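Local coordinates for protein endoglucanase (Uncultured bacterium, PDB 3X17) that hydrolyses internal beta-1,4-glucosidic bonds of cellulose as a family 9 endoglucanase with an N-terminal Ig-like domain and an (alpha/alpha)6-barrel catalytic domain, at residues A[144-157]-A[257-269]. Numbering follows the deposited sequence.
Sequences SHALDHHEDGYVLV and RPEQDVQRRYVYR. With ZN (zinc ion), chain C.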
loop_
_atom_site.group_PDB
_atom_site.type_symbol
_atom_site.label_atom_id
_atom_site.label_comp_id
_atom_site.label_asym_id
_atom_site.label_seq_id
_atom_site.Cartn_x
_atom_site.Cartn_y
_atom_site.Cartn_z
ATOM N N SER A 144 -21.974 6.670 -4.079
ATOM C CA SER A 144 -23.109 6.402 -3.203
ATOM C C SER A 144 -23.584 4.965 -3.254
ATOM O O SER A 144 -23.635 4.336 -4.316
ATOM C CB SER A 144 -24.282 7.352 -3.490
ATOM O OG SER A 144 -24.902 7.022 -4.717
ATOM N N HIS A 145 -23.965 4.461 -2.094
ATOM C CA HIS A 145 -24.677 3.211 -2.015
ATOM C C HIS A 145 -25.384 3.193 -0.681
ATOM O O HIS A 145 -24.941 3.848 0.260
ATOM C CB HIS A 145 -23.709 2.019 -2.147
ATOM C CG HIS A 145 -22.776 1.839 -0.979
ATOM N ND1 HIS A 145 -21.407 2.008 -1.081
ATOM C CD2 HIS A 145 -23.005 1.397 0.280
ATOM C CE1 HIS A 145 -20.842 1.724 0.083
ATOM N NE2 HIS A 145 -21.796 1.371 0.932
ATOM N N ALA A 146 -26.495 2.467 -0.604
ATOM C CA ALA A 146 -27.241 2.352 0.647
ATOM C C ALA A 146 -26.518 1.388 1.578
ATOM O O ALA A 146 -25.493 0.802 1.214
ATOM C CB ALA A 146 -28.683 1.836 0.376
ATOM N N LEU A 147 -27.078 1.181 2.751
ATOM C CA LEU A 147 -26.516 0.308 3.751
ATOM C C LEU A 147 -26.237 -1.064 3.215
ATOM O O LEU A 147 -27.102 -1.693 2.690
ATOM C CB LEU A 147 -27.484 0.175 4.894
ATOM C CG LEU A 147 -26.990 -0.013 6.311
ATOM C CD1 LEU A 147 -27.925 -0.801 7.122
ATOM C CD2 LEU A 147 -25.650 -0.568 6.380
ATOM N N ASP A 148 -25.021 -1.540 3.378
ATOM C CA ASP A 148 -24.636 -2.859 2.851
ATOM C C ASP A 148 -24.254 -3.808 3.971
ATOM O O ASP A 148 -23.595 -3.407 4.940
ATOM C CB ASP A 148 -23.437 -2.701 1.916
ATOM C CG ASP A 148 -22.267 -1.963 2.587
ATOM O OD1 ASP A 148 -22.497 -0.896 3.206
ATOM O OD2 ASP A 148 -21.127 -2.477 2.540
ATOM N N HIS A 149 -24.544 -5.088 3.788
ATOM C CA HIS A 149 -23.887 -6.118 4.577
ATOM C C HIS A 149 -24.117 -5.814 6.044
ATOM O O HIS A 149 -23.293 -6.144 6.910
ATOM C CB HIS A 149 -22.375 -6.167 4.274
ATOM C CG HIS A 149 -22.063 -6.542 2.855
ATOM N ND1 HIS A 149 -21.317 -5.740 2.022
ATOM C CD2 HIS A 149 -22.460 -7.600 2.103
ATOM C CE1 HIS A 149 -21.226 -6.303 0.827
ATOM N NE2 HIS A 149 -21.921 -7.429 0.847
ATOM N N HIS A 150 -25.313 -5.323 6.332
ATOM C CA HIS A 150 -25.735 -5.153 7.712
ATOM C C HIS A 150 -25.958 -6.470 8.464
ATOM O O HIS A 150 -26.142 -6.459 9.690
ATOM C CB HIS A 150 -26.989 -4.286 7.802
ATOM C CG HIS A 150 -27.262 -3.781 9.186
ATOM N ND1 HIS A 150 -28.179 -4.377 10.028
ATOM C CD2 HIS A 150 -26.659 -2.813 9.914
ATOM C CE1 HIS A 150 -28.198 -3.730 11.181
ATOM N NE2 HIS A 150 -27.279 -2.781 11.140
ATOM N N GLU A 151 -25.955 -7.597 7.748
ATOM C CA GLU A 151 -26.097 -8.900 8.427
ATOM C C GLU A 151 -24.782 -9.632 8.711
ATOM O O GLU A 151 -24.789 -10.831 8.998
ATOM C CB GLU A 151 -27.098 -9.809 7.682
ATOM C CG GLU A 151 -28.515 -9.232 7.556
ATOM C CD GLU A 151 -29.080 -8.781 8.908
ATOM O OE1 GLU A 151 -29.039 -9.594 9.858
ATOM O OE2 GLU A 151 -29.537 -7.617 9.025
ATOM N N ASP A 152 -23.649 -8.934 8.625
ATOM C CA ASP A 152 -22.325 -9.584 8.799
ATOM C C ASP A 152 -22.161 -9.932 10.280
ATOM O O ASP A 152 -22.231 -9.029 11.111
ATOM C CB ASP A 152 -21.189 -8.604 8.418
ATOM C CG ASP A 152 -21.037 -8.392 6.909
ATOM O OD1 ASP A 152 -21.713 -9.080 6.110
ATOM O OD2 ASP A 152 -20.224 -7.514 6.507
ATOM N N GLY A 153 -21.905 -11.189 10.652
ATOM C CA GLY A 153 -22.123 -12.378 9.844
ATOM C C GLY A 153 -22.289 -13.598 10.745
ATOM O O GLY A 153 -22.358 -13.486 11.968
ATOM N N TYR A 154 -22.389 -14.768 10.141
ATOM C CA TYR A 154 -22.755 -15.985 10.870
ATOM C C TYR A 154 -21.532 -16.882 10.986
ATOM O O TYR A 154 -20.819 -17.090 10.002
ATOM C CB TYR A 154 -23.875 -16.724 10.105
ATOM C CG TYR A 154 -25.174 -15.953 10.111
ATOM C CD1 TYR A 154 -25.396 -14.920 9.198
ATOM C CD2 TYR A 154 -26.087 -16.106 11.158
ATOM C CE1 TYR A 154 -26.579 -14.192 9.213
ATOM C CE2 TYR A 154 -27.259 -15.372 11.194
ATOM C CZ TYR A 154 -27.490 -14.399 10.244
ATOM O OH TYR A 154 -28.635 -13.633 10.329
ATOM N N VAL A 155 -21.323 -17.456 12.159
ATOM C CA VAL A 155 -20.152 -18.302 12.394
ATOM C C VAL A 155 -20.184 -19.531 11.505
ATOM O O VAL A 155 -21.166 -20.270 11.527
ATOM C CB VAL A 155 -20.094 -18.770 13.852
ATOM C CG1 VAL A 155 -18.909 -19.691 14.051
ATOM C CG2 VAL A 155 -20.010 -17.560 14.790
ATOM N N LEU A 156 -19.108 -19.777 10.759
ATOM C CA LEU A 156 -19.072 -20.908 9.854
ATOM C C LEU A 156 -18.890 -22.261 10.544
ATOM O O LEU A 156 -19.639 -23.180 10.258
ATOM C CB LEU A 156 -18.051 -20.724 8.734
ATOM C CG LEU A 156 -18.047 -21.883 7.718
ATOM C CD1 LEU A 156 -19.389 -21.943 6.982
ATOM C CD2 LEU A 156 -16.924 -21.741 6.708
ATOM N N VAL A 157 -17.911 -22.383 11.443
ATOM C CA VAL A 157 -17.676 -23.653 12.142
ATOM C C VAL A 157 -17.815 -23.565 13.658
ATOM O O VAL A 157 -17.548 -22.519 14.248
ATOM C CB VAL A 157 -16.318 -24.334 11.753
ATOM C CG1 VAL A 157 -16.069 -24.259 10.236
ATOM C CG2 VAL A 157 -15.158 -23.781 12.565
ATOM N N ARG A 257 -23.712 -3.605 -6.933
ATOM C CA ARG A 257 -23.549 -2.792 -5.724
ATOM C C ARG A 257 -23.504 -3.644 -4.459
ATOM O O ARG A 257 -24.070 -4.738 -4.426
ATOM C CB ARG A 257 -24.700 -1.793 -5.576
ATOM C CG ARG A 257 -24.771 -0.748 -6.665
ATOM C CD ARG A 257 -26.216 -0.256 -6.861
ATOM N NE ARG A 257 -26.336 0.536 -8.082
ATOM C CZ ARG A 257 -25.832 1.760 -8.222
ATOM N NH1 ARG A 257 -25.197 2.326 -7.207
ATOM N NH2 ARG A 257 -25.949 2.411 -9.380
ATOM N N PRO A 258 -22.920 -3.092 -3.378
ATOM C CA PRO A 258 -22.762 -3.882 -2.158
ATOM C C PRO A 258 -24.095 -4.149 -1.468
ATOM O O PRO A 258 -24.223 -5.157 -0.775
ATOM C CB PRO A 258 -21.863 -3.010 -1.275
ATOM C CG PRO A 258 -22.003 -1.647 -1.783
ATOM C CD PRO A 258 -22.288 -1.763 -3.271
ATOM N N GLU A 259 -25.054 -3.232 -1.614
ATOM C CA GLU A 259 -26.377 -3.417 -1.014
ATOM C C GLU A 259 -27.187 -4.450 -1.774
ATOM O O GLU A 259 -28.157 -4.966 -1.257
ATOM C CB GLU A 259 -27.185 -2.113 -0.962
ATOM C CG GLU A 259 -26.375 -0.838 -0.975
ATOM C CD GLU A 259 -25.950 -0.434 -2.375
ATOM O OE1 GLU A 259 -24.894 -0.930 -2.787
ATOM O OE2 GLU A 259 -26.626 0.398 -3.030
ATOM N N GLN A 260 -26.804 -4.729 -3.013
ATOM C CA GLN A 260 -27.416 -5.843 -3.728
ATOM C C GLN A 260 -26.814 -7.205 -3.350
ATOM O O GLN A 260 -27.374 -8.254 -3.705
ATOM C CB GLN A 260 -27.377 -5.614 -5.235
ATOM C CG GLN A 260 -28.133 -4.360 -5.673
ATOM C CD GLN A 260 -28.035 -4.092 -7.178
ATOM O OE1 GLN A 260 -29.011 -3.674 -7.799
ATOM N NE2 GLN A 260 -26.841 -4.290 -7.759
ATOM N N ASP A 261 -25.679 -7.194 -2.639
ATOM C CA ASP A 261 -24.976 -8.443 -2.334
ATOM C C ASP A 261 -25.561 -8.989 -1.054
ATOM O O ASP A 261 -25.087 -8.691 0.041
ATOM C CB ASP A 261 -23.460 -8.227 -2.188
ATOM C CG ASP A 261 -22.709 -9.525 -1.883
ATOM O OD1 ASP A 261 -23.010 -10.549 -2.516
ATOM O OD2 ASP A 261 -21.791 -9.521 -1.029
ATOM N N VAL A 262 -26.671 -9.698 -1.190
ATOM C CA VAL A 262 -27.566 -9.913 -0.069
ATOM C C VAL A 262 -27.455 -11.369 0.413
ATOM O O VAL A 262 -28.050 -11.758 1.418
ATOM C CB VAL A 262 -29.012 -9.473 -0.468
ATOM C CG1 VAL A 262 -29.837 -10.633 -1.025
ATOM C CG2 VAL A 262 -29.694 -8.753 0.664
ATOM N N GLN A 263 -26.559 -12.127 -0.214
ATOM C CA GLN A 263 -26.232 -13.463 0.274
ATOM C C GLN A 263 -25.816 -13.461 1.763
ATOM O O GLN A 263 -25.354 -12.453 2.293
ATOM C CB GLN A 263 -25.158 -14.118 -0.595
ATOM C CG GLN A 263 -23.804 -13.401 -0.531
ATOM C CD GLN A 263 -22.717 -14.153 -1.254
ATOM O OE1 GLN A 263 -22.573 -15.368 -1.100
ATOM N NE2 GLN A 263 -21.929 -13.433 -2.048
ATOM N N ARG A 264 -26.020 -14.584 2.442
ATOM C CA ARG A 264 -25.622 -14.676 3.823
ATOM C C ARG A 264 -24.097 -14.600 3.845
ATOM O O ARG A 264 -23.438 -15.096 2.916
ATOM C CB ARG A 264 -26.085 -16.005 4.405
ATOM C CG ARG A 264 -25.538 -16.286 5.795
ATOM C CD ARG A 264 -26.354 -17.339 6.493
ATOM N NE ARG A 264 -27.601 -16.760 6.952
ATOM C CZ ARG A 264 -28.301 -17.225 7.976
ATOM N NH1 ARG A 264 -27.889 -18.294 8.640
ATOM N NH2 ARG A 264 -29.413 -16.614 8.328
ATOM N N ARG A 265 -23.540 -13.931 4.857
ATOM C CA ARG A 265 -22.083 -13.845 4.994
ATOM C C ARG A 265 -21.612 -14.509 6.275
ATOM O O ARG A 265 -22.262 -14.390 7.312
ATOM C CB ARG A 265 -21.608 -12.394 4.949
ATOM C CG ARG A 265 -22.104 -11.652 3.713
ATOM C CD ARG A 265 -20.971 -10.984 2.968
ATOM N NE ARG A 265 -20.395 -9.856 3.714
ATOM C CZ ARG A 265 -19.443 -9.084 3.204
ATOM N NH1 ARG A 265 -18.987 -9.343 1.988
ATOM N NH2 ARG A 265 -18.996 -8.032 3.857
ATOM N N TYR A 266 -20.463 -15.171 6.183
ATOM C CA TYR A 266 -19.969 -16.084 7.208
ATOM C C TYR A 266 -18.649 -15.619 7.784
ATOM O O TYR A 266 -17.837 -14.995 7.099
ATOM C CB TYR A 266 -19.777 -17.497 6.654
ATOM C CG TYR A 266 -21.079 -18.167 6.293
ATOM C CD1 TYR A 266 -21.870 -18.778 7.267
ATOM C CD2 TYR A 266 -21.554 -18.119 4.991
ATOM C CE1 TYR A 266 -23.092 -19.366 6.929
ATOM C CE2 TYR A 266 -22.780 -18.671 4.651
ATOM C CZ TYR A 266 -23.535 -19.307 5.614
ATOM O OH TYR A 266 -24.746 -19.839 5.241
ATOM N N VAL A 267 -18.459 -15.925 9.059
ATOM C CA VAL A 267 -17.241 -15.580 9.772
ATOM C C VAL A 267 -16.412 -16.847 9.830
ATOM O O VAL A 267 -16.854 -17.857 10.367
ATOM C CB VAL A 267 -17.584 -15.114 11.200
ATOM C CG1 VAL A 267 -16.324 -14.892 12.036
ATOM C CG2 VAL A 267 -18.454 -13.867 11.123
ATOM N N TYR A 268 -15.282 -16.826 9.139
ATOM C CA TYR A 268 -14.442 -18.011 8.994
ATOM C C TYR A 268 -13.559 -18.208 10.226
ATOM O O TYR A 268 -13.453 -17.312 11.068
ATOM C CB TYR A 268 -13.616 -17.886 7.719
ATOM C CG TYR A 268 -14.453 -18.039 6.457
ATOM C CD1 TYR A 268 -15.328 -17.037 6.060
ATOM C CD2 TYR A 268 -14.505 -19.256 5.780
ATOM C CE1 TYR A 268 -16.114 -17.178 4.952
ATOM C CE2 TYR A 268 -15.298 -19.408 4.660
ATOM C CZ TYR A 268 -16.094 -18.365 4.257
ATOM O OH TYR A 268 -16.921 -18.512 3.181
ATOM N N ARG A 269 -12.910 -19.366 10.311
ATOM C CA ARG A 269 -12.342 -19.847 11.556
ATOM C C ARG A 269 -11.113 -19.029 11.951
ATOM O O ARG A 269 -10.466 -18.418 11.099
ATOM C CB ARG A 269 -11.930 -21.306 11.392
ATOM C CG ARG A 269 -10.700 -21.473 10.482
ATOM C CD ARG A 269 -10.362 -22.926 10.255
ATOM N NE ARG A 269 -11.471 -23.636 9.643
ATOM C CZ ARG A 269 -11.693 -24.938 9.789
ATOM N NH1 ARG A 269 -10.846 -25.697 10.489
ATOM N NH2 ARG A 269 -12.748 -25.489 9.199
HETATM ZN ZN ZN C . -20.141 -4.121 2.648
HETATM O O HOH W 1 -25.698 -6.002 1.469
HETATM O O HOH W 2 -25.299 -12.204 6.442
HETATM O O HOH W 3 -16.034 -20.240 11.812
#
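H149 meets D261 and R265 beside a zinc site in the family 9 catalytic domain, where residues 144-157 and 257-269 run together into a short parallel beta ladder. The tight part illustrates how second-shell residues fix a metal ligand. ND1 of H149 binds the zinc, with D148 OD2, C132 and H175 completing the site, while H149 NE2 donates to D261 OD2 (2.8 Å), close to the imidazole plane and on the anti side of the carboxylate. With both nitrogens engaged, the ring is flanked on both faces: P258 O lies over one, toward the rim, and the R265 guanidinium flat on the other, planes 11° apart. R265 gets there by bends at chi2 and chi3, and D152 grips it side-on, OD1 taking NE (2.8 Å) and OD2 taking NH2 (3.0 Å). K182 makes a second salt bridge, to D152 OD2; two cations on one carboxylate would probably favour its ionised form. Nearby, P258 CG sits over the H145 ring centre in a CH-pi contact.

Beyond the cis peptide preceding G153, strand 154-155 forms the margin of a four-stranded sheet, pairing with strand 265-271 (Y154 with Y266, V155 with V267) through bonds from Y154 N to R265 O and V267 N to Y154 O. Here Y154, L156 and Y266 are only partly buried and R264 is exposed. The R264 guanidinium stacks on the Y154 ring as a cation-pi pair, its CZ 3.6 Å from the ring centroid; chi1 (172°) turns CG away from the backbone N and a bend at chi3 lays the group flat. L156 divides its methyls between two tyrosines, CD1 against Y266 and CD2 against Y268. Past the last ladder bond a water bridges V157 N and V267 O, the oxygen that receives L156 N at 3.0 Å.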